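Local coordinates for nucleoporin NUP82 (Chaetomium thermophilum, PDB 5CWW), which probably serves as a structural component of the nuclear pore complex and may help dock transport factors, this fragment being its N-terminal beta-propeller part, at residues G265-A268 with P269-L272; T516-V519 with F520-S524; A532-E535 with F536-L540. One frame throughout, in Å; residues are numbered along the deposited sequence.

Interaction 1: residues G265-A268 with P269-L272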
ATOM      1  N   GLY B 265      -1.160 -18.879  -2.023  1.00 53.76           N
ATOM      2  CA  GLY B 265      -1.523 -19.502  -3.281  1.00 54.07           C
ATOM      3  C   GLY B 265      -2.392 -18.599  -4.125  1.00 52.54           C
ATOM      4  O   GLY B 265      -2.637 -17.442  -3.773  1.00 48.81           O
ATOM      5  N   GLY B 266      -2.861 -19.135  -5.245  1.00 56.06           N
ATOM      6  CA  GLY B 266      -3.700 -18.387  -6.157  1.00 56.60           C
ATOM      7  C   GLY B 266      -3.052 -17.099  -6.613  1.00 55.67           C
ATOM      8  O   GLY B 266      -1.844 -17.039  -6.845  1.00 54.71           O
ATOM      9  N   TRP B 267      -3.868 -16.059  -6.734  1.00 53.12           N
ATOM     10  CA  TRP B 267      -3.406 -14.771  -7.228  1.00 51.30           C
ATOM     11  C   TRP B 267      -2.749 -13.922  -6.144  1.00 50.13           C
ATOM     12  O   TRP B 267      -2.223 -12.848  -6.433  1.00 50.47           O
ATOM     13  CB  TRP B 267      -4.575 -13.999  -7.831  1.00 50.71           C
ATOM     14  CG  TRP B 267      -5.193 -14.661  -9.019  1.00 51.87           C
ATOM     15  CD1 TRP B 267      -6.370 -15.351  -9.053  1.00 51.94           C
ATOM     16  CD2 TRP B 267      -4.670 -14.693 -10.352  1.00 53.04           C
ATOM     17  NE1 TRP B 267      -6.612 -15.810 -10.325  1.00 53.10           N
ATOM     18  CE2 TRP B 267      -5.582 -15.420 -11.140  1.00 53.59           C
ATOM     19  CE3 TRP B 267      -3.517 -14.180 -10.952  1.00 53.45           C
ATOM     20  CZ2 TRP B 267      -5.378 -15.645 -12.501  1.00 55.03           C
ATOM     21  CZ3 TRP B 267      -3.314 -14.406 -12.302  1.00 54.97           C
ATOM     22  CH2 TRP B 267      -4.241 -15.129 -13.061  1.00 55.65           C
ATOM     23  N   ALA B 268      -2.789 -14.402  -4.904  1.00 49.19           N
ATOM     24  CA  ALA B 268      -2.330 -13.625  -3.753  1.00 47.80           C
ATOM     25  C   ALA B 268      -0.912 -13.061  -3.912  1.00 46.41           C
ATOM     26  O   ALA B 268      -0.686 -11.880  -3.657  1.00 44.92           O
ATOM     27  CB  ALA B 268      -2.412 -14.476  -2.489  1.00 48.20           C
ATOM     28  N   PRO B 269       0.049 -13.891  -4.348  1.00 49.42           N
ATOM     29  CA  PRO B 269       1.407 -13.334  -4.412  1.00 49.02           C
ATOM     30  C   PRO B 269       1.639 -12.364  -5.577  1.00 48.47           C
ATOM     31  O   PRO B 269       2.742 -11.834  -5.688  1.00 47.51           O
ATOM     32  CB  PRO B 269       2.298 -14.576  -4.550  1.00 50.53           C
ATOM     33  CG  PRO B 269       1.388 -15.736  -4.852  1.00 51.88           C
ATOM     34  CD  PRO B 269      -0.029 -15.260  -4.881  1.00 51.54           C
ATOM     35  N   MET B 270       0.627 -12.132  -6.412  1.00 46.48           N
ATOM     36  CA  MET B 270       0.703 -11.112  -7.461  1.00 46.75           C
ATOM     37  C   MET B 270      -0.258  -9.963  -7.189  1.00 43.61           C
ATOM     38  O   MET B 270      -0.532  -9.158  -8.079  1.00 42.69           O
ATOM     39  CB  MET B 270       0.369 -11.698  -8.832  1.00 50.68           C
ATOM     40  CG  MET B 270       1.101 -12.960  -9.176  1.00 52.69           C
ATOM     41  SD  MET B 270       0.544 -13.606 -10.758  1.00 56.74           S
ATOM     42  CE  MET B 270       1.260 -15.244 -10.685  1.00 68.24           C
ATOM     43  N   THR B 271      -0.785  -9.900  -5.973  1.00 43.74           N
ATOM     44  CA  THR B 271      -1.799  -8.909  -5.641  1.00 43.14           C
ATOM     45  C   THR B 271      -1.236  -7.862  -4.696  1.00 40.96           C
ATOM     46  O   THR B 271      -0.852  -8.176  -3.570  1.00 41.53           O
ATOM     47  CB  THR B 271      -3.037  -9.560  -5.003  1.00 43.56           C
ATOM     48  OG1 THR B 271      -3.522 -10.604  -5.857  1.00 44.19           O
ATOM     49  CG2 THR B 271      -4.141  -8.526  -4.791  1.00 43.47           C
ATOM     50  N   LEU B 272      -1.186  -6.619  -5.160  1.00 40.48           N
ATOM     51  CA  LEU B 272      -0.805  -5.503  -4.304  1.00 39.95           C
ATOM     52  C   LEU B 272      -2.057  -4.897  -3.688  1.00 39.62           C
ATOM     53  O   LEU B 272      -2.995  -4.528  -4.397  1.00 40.06           O
ATOM     54  CB  LEU B 272      -0.033  -4.441  -5.089  1.00 40.64           C
ATOM     55  CG  LEU B 272       0.435  -3.233  -4.270  1.00 40.97           C
ATOM     56  CD1 LEU B 272       1.463  -3.651  -3.224  1.00 41.60           C
ATOM     57  CD2 LEU B 272       1.005  -2.148  -5.184  1.00 42.25           C
TER
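Trp-267 and Met-270 cross obliquely at a tight corner inside one blade of the beta-propeller, on the loop between the adjacent strands 254-258 and 272-276. It is a Met-aromatic contact: Met-270 SD comes to 4.1 Å from Trp-267 CE3, meeting the six-membered ring neither squarely over its face nor in its plane. Met-270 gets there by turning CG back beside its own backbone N (chi1 -49°) and then running extended. Helices 298-315 and 321-338 close over this pair: Leu-302 packs on both side chains and Trp-333 brings its ring against that of Trp-267.

A type II' turn runs from Gly-265 to Ala-268, with Gly-266 at positive phi. After it comes a short 3-10 turn, held by Met-270 N to Trp-267 O and by Thr-271 N, which donates to Ala-268 O at 3.0 Å.

Thr-271 turns OG1 beside its own backbone N, toward the tryptophan carbonyl, while its side chain also touches Cys-285. The carbonyl oxygen of the buried Trp-267 is gripped from opposite faces of its plane: Met-270 N donates on one at 2.9 Å, and Thr-271 OG1 donates to Trp-267 O on the other at 2.7 Å. A valine at Thr-271 would remove the hydroxyl donor and is likely to leave Trp-267 O held, of these two donors, only by Met-270 N, from one face. Pro-269 follows the first turn directly, its CD 3.2 Å from Gly-266 O.

Interaction 2: residues T516-V519 with F520-S524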
ATOM      1  N   THR B 516      -6.018 -17.618  15.006  1.00 62.22           N
ATOM      2  CA  THR B 516      -6.125 -19.050  15.264  1.00 67.96           C
ATOM      3  C   THR B 516      -6.706 -19.269  16.655  1.00 72.52           C
ATOM      4  O   THR B 516      -6.540 -18.423  17.531  1.00 72.19           O
ATOM      5  CB  THR B 516      -4.760 -19.757  15.167  1.00 70.68           C
ATOM      6  OG1 THR B 516      -3.894 -19.278  16.203  1.00 73.68           O
ATOM      7  CG2 THR B 516      -4.118 -19.509  13.810  1.00 69.03           C
ATOM      8  N   PRO B 517      -7.390 -20.408  16.870  1.00 80.20           N
ATOM      9  CA  PRO B 517      -7.657 -21.471  15.896  1.00 81.58           C
ATOM     10  C   PRO B 517      -8.882 -21.198  15.023  1.00 76.00           C
ATOM     11  O   PRO B 517      -9.280 -22.072  14.252  1.00 78.11           O
ATOM     12  CB  PRO B 517      -7.887 -22.696  16.782  1.00 85.61           C
ATOM     13  CG  PRO B 517      -8.479 -22.140  18.020  1.00 87.11           C
ATOM     14  CD  PRO B 517      -7.829 -20.794  18.225  1.00 85.13           C
ATOM     15  N   TRP B 518      -9.466 -20.010  15.141  1.00 66.22           N
ATOM     16  CA  TRP B 518     -10.715 -19.708  14.449  1.00 69.62           C
ATOM     17  C   TRP B 518     -10.624 -19.883  12.934  1.00 57.26           C
ATOM     18  O   TRP B 518     -11.576 -20.352  12.309  1.00 55.30           O
ATOM     19  CB  TRP B 518     -11.169 -18.283  14.763  1.00 78.25           C
ATOM     20  CG  TRP B 518     -12.252 -17.825  13.848  1.00 95.50           C
ATOM     21  CD1 TRP B 518     -13.588 -18.063  13.971  1.00103.37           C
ATOM     22  CD2 TRP B 518     -12.088 -17.058  12.649  1.00104.18           C
ATOM     23  NE1 TRP B 518     -14.267 -17.489  12.923  1.00106.93           N
ATOM     24  CE2 TRP B 518     -13.367 -16.869  12.097  1.00108.17           C
ATOM     25  CE3 TRP B 518     -10.981 -16.516  11.991  1.00107.77           C
ATOM     26  CZ2 TRP B 518     -13.572 -16.155  10.918  1.00111.12           C
ATOM     27  CZ3 TRP B 518     -11.186 -15.806  10.822  1.00109.58           C
ATOM     28  CH2 TRP B 518     -12.471 -15.632  10.298  1.00110.97           C
ATOM     29  N   VAL B 519      -9.495 -19.505  12.343  1.00 57.15           N
ATOM     30  CA  VAL B 519      -9.326 -19.626  10.897  1.00 56.74           C
ATOM     31  C   VAL B 519      -9.257 -21.094  10.486  1.00 56.28           C
ATOM     32  O   VAL B 519      -9.694 -21.466   9.398  1.00 55.19           O
ATOM     33  CB  VAL B 519      -8.055 -18.898  10.388  1.00 53.23           C
ATOM     34  CG1 VAL B 519      -8.209 -17.397  10.524  1.00 52.07           C
ATOM     35  CG2 VAL B 519      -6.808 -19.388  11.115  1.00 54.09           C
ATOM     36  N   PHE B 520      -8.710 -21.924  11.368  1.00 58.18           N
ATOM     37  CA  PHE B 520      -8.623 -23.358  11.120  1.00 59.19           C
ATOM     38  C   PHE B 520      -9.998 -24.023  11.196  1.00 58.58           C
ATOM     39  O   PHE B 520     -10.273 -24.968  10.459  1.00 60.28           O
ATOM     40  CB  PHE B 520      -7.665 -24.013  12.119  1.00 65.13           C
ATOM     41  CG  PHE B 520      -6.242 -23.537  12.002  1.00 67.93           C
ATOM     42  CD1 PHE B 520      -5.626 -23.434  10.765  1.00 69.11           C
ATOM     43  CD2 PHE B 520      -5.521 -23.188  13.132  1.00 68.90           C
ATOM     44  CE1 PHE B 520      -4.316 -22.996  10.660  1.00 70.21           C
ATOM     45  CE2 PHE B 520      -4.213 -22.749  13.032  1.00 70.60           C
ATOM     46  CZ  PHE B 520      -3.610 -22.653  11.795  1.00 70.82           C
ATOM     47  N   ARG B 521     -10.857 -23.534  12.087  1.00 58.34           N
ATOM     48  CA  ARG B 521     -12.203 -24.086  12.213  1.00 60.13           C
ATOM     49  C   ARG B 521     -13.040 -23.756  10.980  1.00 55.54           C
ATOM     50  O   ARG B 521     -13.857 -24.565  10.542  1.00 52.90           O
ATOM     51  CB  ARG B 521     -12.902 -23.559  13.470  1.00 67.34           C
ATOM     52  CG  ARG B 521     -12.220 -23.934  14.776  1.00 78.36           C
ATOM     53  CD  ARG B 521     -13.117 -23.630  15.967  1.00 88.51           C
ATOM     54  NE  ARG B 521     -12.355 -23.293  17.166  1.00 98.13           N
ATOM     55  CZ  ARG B 521     -11.797 -24.185  17.980  1.00107.97           C
ATOM     56  NH1 ARG B 521     -11.904 -25.484  17.732  1.00112.62           N
ATOM     57  NH2 ARG B 521     -11.125 -23.775  19.047  1.00110.98           N
ATOM     58  N   LEU B 522     -12.834 -22.569  10.421  1.00 52.67           N
ATOM     59  CA  LEU B 522     -13.557 -22.178   9.218  1.00 51.15           C
ATOM     60  C   LEU B 522     -13.102 -23.031   8.042  1.00 53.27           C
ATOM     61  O   LEU B 522     -13.923 -23.518   7.266  1.00 52.94           O
ATOM     62  CB  LEU B 522     -13.356 -20.692   8.909  1.00 49.02           C
ATOM     63  CG  LEU B 522     -14.008 -20.197   7.611  1.00 48.01           C
ATOM     64  CD1 LEU B 522     -15.496 -20.550   7.557  1.00 48.41           C
ATOM     65  CD2 LEU B 522     -13.811 -18.694   7.439  1.00 47.85           C
ATOM     66  N   GLU B 523     -11.791 -23.212   7.915  1.00 55.37           N
ATOM     67  CA  GLU B 523     -11.233 -23.991   6.815  1.00 56.92           C
ATOM     68  C   GLU B 523     -11.708 -25.442   6.863  1.00 57.75           C
ATOM     69  O   GLU B 523     -11.985 -26.044   5.825  1.00 57.21           O
ATOM     70  CB  GLU B 523      -9.703 -23.941   6.839  1.00 58.62           C
ATOM     71  CG  GLU B 523      -9.033 -24.777   5.748  1.00 59.92           C
ATOM     72  CD  GLU B 523      -9.373 -24.305   4.344  1.00 59.03           C
ATOM     73  OE1 GLU B 523      -9.830 -23.153   4.195  1.00 58.55           O
ATOM     74  OE2 GLU B 523      -9.189 -25.089   3.389  1.00 57.42           O
ATOM     75  N   SER B 524     -11.794 -26.005   8.064  1.00 58.51           N
ATOM     76  CA  SER B 524     -12.247 -27.384   8.215  1.00 62.42           C
ATOM     77  C   SER B 524     -13.692 -27.518   7.747  1.00 56.41           C
ATOM     78  O   SER B 524     -14.064 -28.514   7.130  1.00 55.09           O
ATOM     79  CB  SER B 524     -12.114 -27.850   9.666  1.00 72.38           C
ATOM     80  OG  SER B 524     -12.963 -27.105  10.521  1.00 77.90           O
TER
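Thr-516 swings CG2 beside its own backbone N (chi1 65° for OG1), and Phe-520 turns its ring back the same way (chi1 -64°), so the two side chains run alongside each other. The methyl touches the ring obliquely, Thr-516 CG2 lying 3.3 Å from Phe-520 CE2. Val-519 CG2 sits almost on the ring normal, 4.2 Å above the centre of one face of Phe-520, as a CH-pi contact. Thr-516 OG1 is taken up by Ser-514.

Arg-521 carries an extended chain from CG to NE back along Pro-517. Pro-517 CB lies over one face of the guanidinium, toward its rim, while Pro-517 CG reaches NH2 of Arg-521 at 3.3 Å. Deeper in, Leu-522 CD2 meets Trp-518 CZ2 at 4.3 Å; Phe-473 stacks on that indole, and Leu-541 of helix 534-543 packs against both side chains.

Pro-517 O accepts from Arg-521 N at 3.1 Å. Pro-517, which follows a cis peptide bond, occupies the N-cap position of helix 518-526, which opens a helical insertion between strands 509-514 and 548-554 of one propeller blade.

Interaction 3: residues A532-E535 with F536-L540; sequences AGTE and FRIDL
The Arg-537 guanidinium meets Ala-532 O at its edge and has Gly-533 O over one face, 3.4 Å above the centre of its plane. At that edge both terminal nitrogens grip one oxygen: NH1 donates to Ala-532 O at 2.8 Å along a lone pair, and NH2 donates to Ala-532 O at 3.0 Å from above the carbonyl plane. The same Gly-533 O also lies near the plane of the Phe-536 ring, at its edge. A bend in the arginine chain at chi3 (-61°) folds the head back over the start of the helix.

Gly-533 is the N-cap, and its O accepts from Arg-537 N at 2.9 Å. At the positive phi of Gly-533 a CB would crowd the preceding carbonyl O, and it would also run into Arg-537 NH1. One turn on, Thr-534 CG2 lies alongside Ile-538 CG1 at 4.1 Å, and Ile-538 N donates to Thr-534 O.

Ser-530 supplies another bond to Ala-532 O. Helix 534-543 starts against the preceding helix 518-526, whose Glu-525 forms a salt bridge with Arg-537 NE and touches Thr-534 and Ile-538, while a chain of another protein packs on Thr-534 and Glu-535 and pairs a basic side chain with Asp-539 OD1.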
ATOM      1  N   ALA B 532     -24.585 -32.816   5.736  1.00 63.87           N
ATOM      2  CA  ALA B 532     -25.496 -31.831   6.309  1.00 63.26           C
ATOM      3  C   ALA B 532     -24.872 -31.098   7.489  1.00 62.40           C
ATOM      4  O   ALA B 532     -23.721 -31.346   7.851  1.00 62.21           O
ATOM      5  CB  ALA B 532     -26.787 -32.510   6.743  1.00 65.50           C
ATOM      6  N   GLY B 533     -25.644 -30.189   8.080  1.00 64.02           N
ATOM      7  CA  GLY B 533     -25.233 -29.488   9.283  1.00 64.83           C
ATOM      8  C   GLY B 533     -24.405 -28.235   9.066  1.00 64.69           C
ATOM      9  O   GLY B 533     -23.946 -27.630  10.034  1.00 62.84           O
ATOM     10  N   THR B 534     -24.215 -27.840   7.809  1.00 63.31           N
ATOM     11  CA  THR B 534     -23.386 -26.675   7.489  1.00 62.12           C
ATOM     12  C   THR B 534     -23.870 -25.416   8.205  1.00 61.67           C
ATOM     13  O   THR B 534     -23.099 -24.764   8.910  1.00 60.14           O
ATOM     14  CB  THR B 534     -23.357 -26.399   5.969  1.00 61.73           C
ATOM     15  OG1 THR B 534     -22.853 -27.549   5.278  1.00 61.76           O
ATOM     16  CG2 THR B 534     -22.474 -25.196   5.644  1.00 58.91           C
ATOM     17  N   GLU B 535     -25.141 -25.070   8.017  1.00 65.60           N
ATOM     18  CA  GLU B 535     -25.683 -23.843   8.590  1.00 67.22           C
ATOM     19  C   GLU B 535     -25.634 -23.881  10.114  1.00 68.75           C
ATOM     20  O   GLU B 535     -25.433 -22.855  10.765  1.00 68.64           O
ATOM     21  CB  GLU B 535     -27.122 -23.615   8.117  1.00 70.84           C
ATOM     22  CG  GLU B 535     -27.711 -22.284   8.570  1.00 75.27           C
ATOM     23  CD  GLU B 535     -29.079 -22.011   7.975  1.00 80.38           C
ATOM     24  OE1 GLU B 535     -29.720 -21.019   8.386  1.00 81.95           O
ATOM     25  OE2 GLU B 535     -29.517 -22.785   7.099  1.00 83.61           O
ATOM     26  N   PHE B 536     -25.809 -25.072  10.677  1.00 66.96           N
ATOM     27  CA  PHE B 536     -25.749 -25.246  12.121  1.00 65.02           C
ATOM     28  C   PHE B 536     -24.338 -24.988  12.638  1.00 61.58           C
ATOM     29  O   PHE B 536     -24.147 -24.229  13.587  1.00 59.41           O
ATOM     30  CB  PHE B 536     -26.203 -26.655  12.509  1.00 70.61           C
ATOM     31  CG  PHE B 536     -26.038 -26.962  13.967  1.00 75.04           C
ATOM     32  CD1 PHE B 536     -26.993 -26.558  14.886  1.00 77.73           C
ATOM     33  CD2 PHE B 536     -24.926 -27.652  14.420  1.00 76.00           C
ATOM     34  CE1 PHE B 536     -26.843 -26.838  16.231  1.00 81.40           C
ATOM     35  CE2 PHE B 536     -24.770 -27.936  15.765  1.00 79.35           C
ATOM     36  CZ  PHE B 536     -25.731 -27.529  16.672  1.00 81.97           C
ATOM     37  N   ARG B 537     -23.352 -25.621  12.011  1.00 61.05           N
ATOM     38  CA  ARG B 537     -21.964 -25.504  12.453  1.00 62.40           C
ATOM     39  C   ARG B 537     -21.384 -24.113  12.190  1.00 61.55           C
ATOM     40  O   ARG B 537     -20.568 -23.625  12.970  1.00 62.90           O
ATOM     41  CB  ARG B 537     -21.102 -26.576  11.776  1.00 63.88           C
ATOM     42  CG  ARG B 537     -21.425 -27.993  12.246  1.00 66.41           C
ATOM     43  CD  ARG B 537     -20.438 -29.016  11.702  1.00 67.51           C
ATOM     44  NE  ARG B 537     -20.448 -29.062  10.243  1.00 66.55           N
ATOM     45  CZ  ARG B 537     -21.275 -29.811   9.517  1.00 68.58           C
ATOM     46  NH1 ARG B 537     -22.176 -30.587  10.106  1.00 70.73           N
ATOM     47  NH2 ARG B 537     -21.204 -29.777   8.193  1.00 69.13           N
ATOM     48  N   ILE B 538     -21.799 -23.476  11.099  1.00 59.79           N
ATOM     49  CA  ILE B 538     -21.339 -22.121  10.795  1.00 64.13           C
ATOM     50  C   ILE B 538     -21.867 -21.130  11.828  1.00 65.36           C
ATOM     51  O   ILE B 538     -21.183 -20.170  12.185  1.00 62.74           O
ATOM     52  CB  ILE B 538     -21.770 -21.671   9.377  1.00 65.84           C
ATOM     53  CG1 ILE B 538     -20.992 -22.445   8.306  1.00 68.95           C
ATOM     54  CG2 ILE B 538     -21.546 -20.171   9.175  1.00 67.72           C
ATOM     55  CD1 ILE B 538     -19.493 -22.148   8.261  1.00 68.73           C
ATOM     56  N   ASP B 539     -23.085 -21.363  12.303  1.00 75.91           N
ATOM     57  CA  ASP B 539     -23.705 -20.465  13.267  1.00 83.18           C
ATOM     58  C   ASP B 539     -22.905 -20.441  14.565  1.00 79.23           C
ATOM     59  O   ASP B 539     -22.748 -19.391  15.185  1.00 81.42           O
ATOM     60  CB  ASP B 539     -25.148 -20.883  13.541  1.00 93.11           C
ATOM     61  CG  ASP B 539     -25.805 -20.033  14.606  1.00100.38           C
ATOM     62  OD1 ASP B 539     -26.277 -18.926  14.272  1.00102.32           O
ATOM     63  OD2 ASP B 539     -25.851 -20.471  15.776  1.00103.94           O
ATOM     64  N   LEU B 540     -22.401 -21.601  14.968  1.00 75.94           N
ATOM     65  CA  LEU B 540     -21.582 -21.707  16.170  1.00 73.43           C
ATOM     66  C   LEU B 540     -20.259 -20.976  15.983  1.00 71.60           C
ATOM     67  O   LEU B 540     -19.771 -20.308  16.895  1.00 71.13           O
ATOM     68  CB  LEU B 540     -21.326 -23.175  16.514  1.00 73.15           C
ATOM     69  CG  LEU B 540     -22.577 -24.033  16.717  1.00 75.24           C
ATOM     70  CD1 LEU B 540     -22.195 -25.471  17.028  1.00 78.31           C
ATOM     71  CD2 LEU B 540     -23.453 -23.465  17.820  1.00 76.73           C
TER

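Overall arrangement
Interaction 1 is the buried one, its centre about 12 Å from that of the chain, in a strand-to-strand loop covered by two long helices; a sulfur, an indole and a carbonyl that accepts two hydrogen bonds do the work. Interactions 2 and 3 lie farther out, with centres about 14 Å apart, at the N-terminal ends of two consecutive helices inserted in another blade. In both helices the N-cap position is taken by a residue without a side-chain cap, proline in one and glycine in the other, and both fold an arginine back toward it. Interaction 2 is partly buried and mostly apolar in its side chains. Interaction 3, at the surface, relies on charged and carbonyl groups, and more of its residues lie within reach of a chain of another protein.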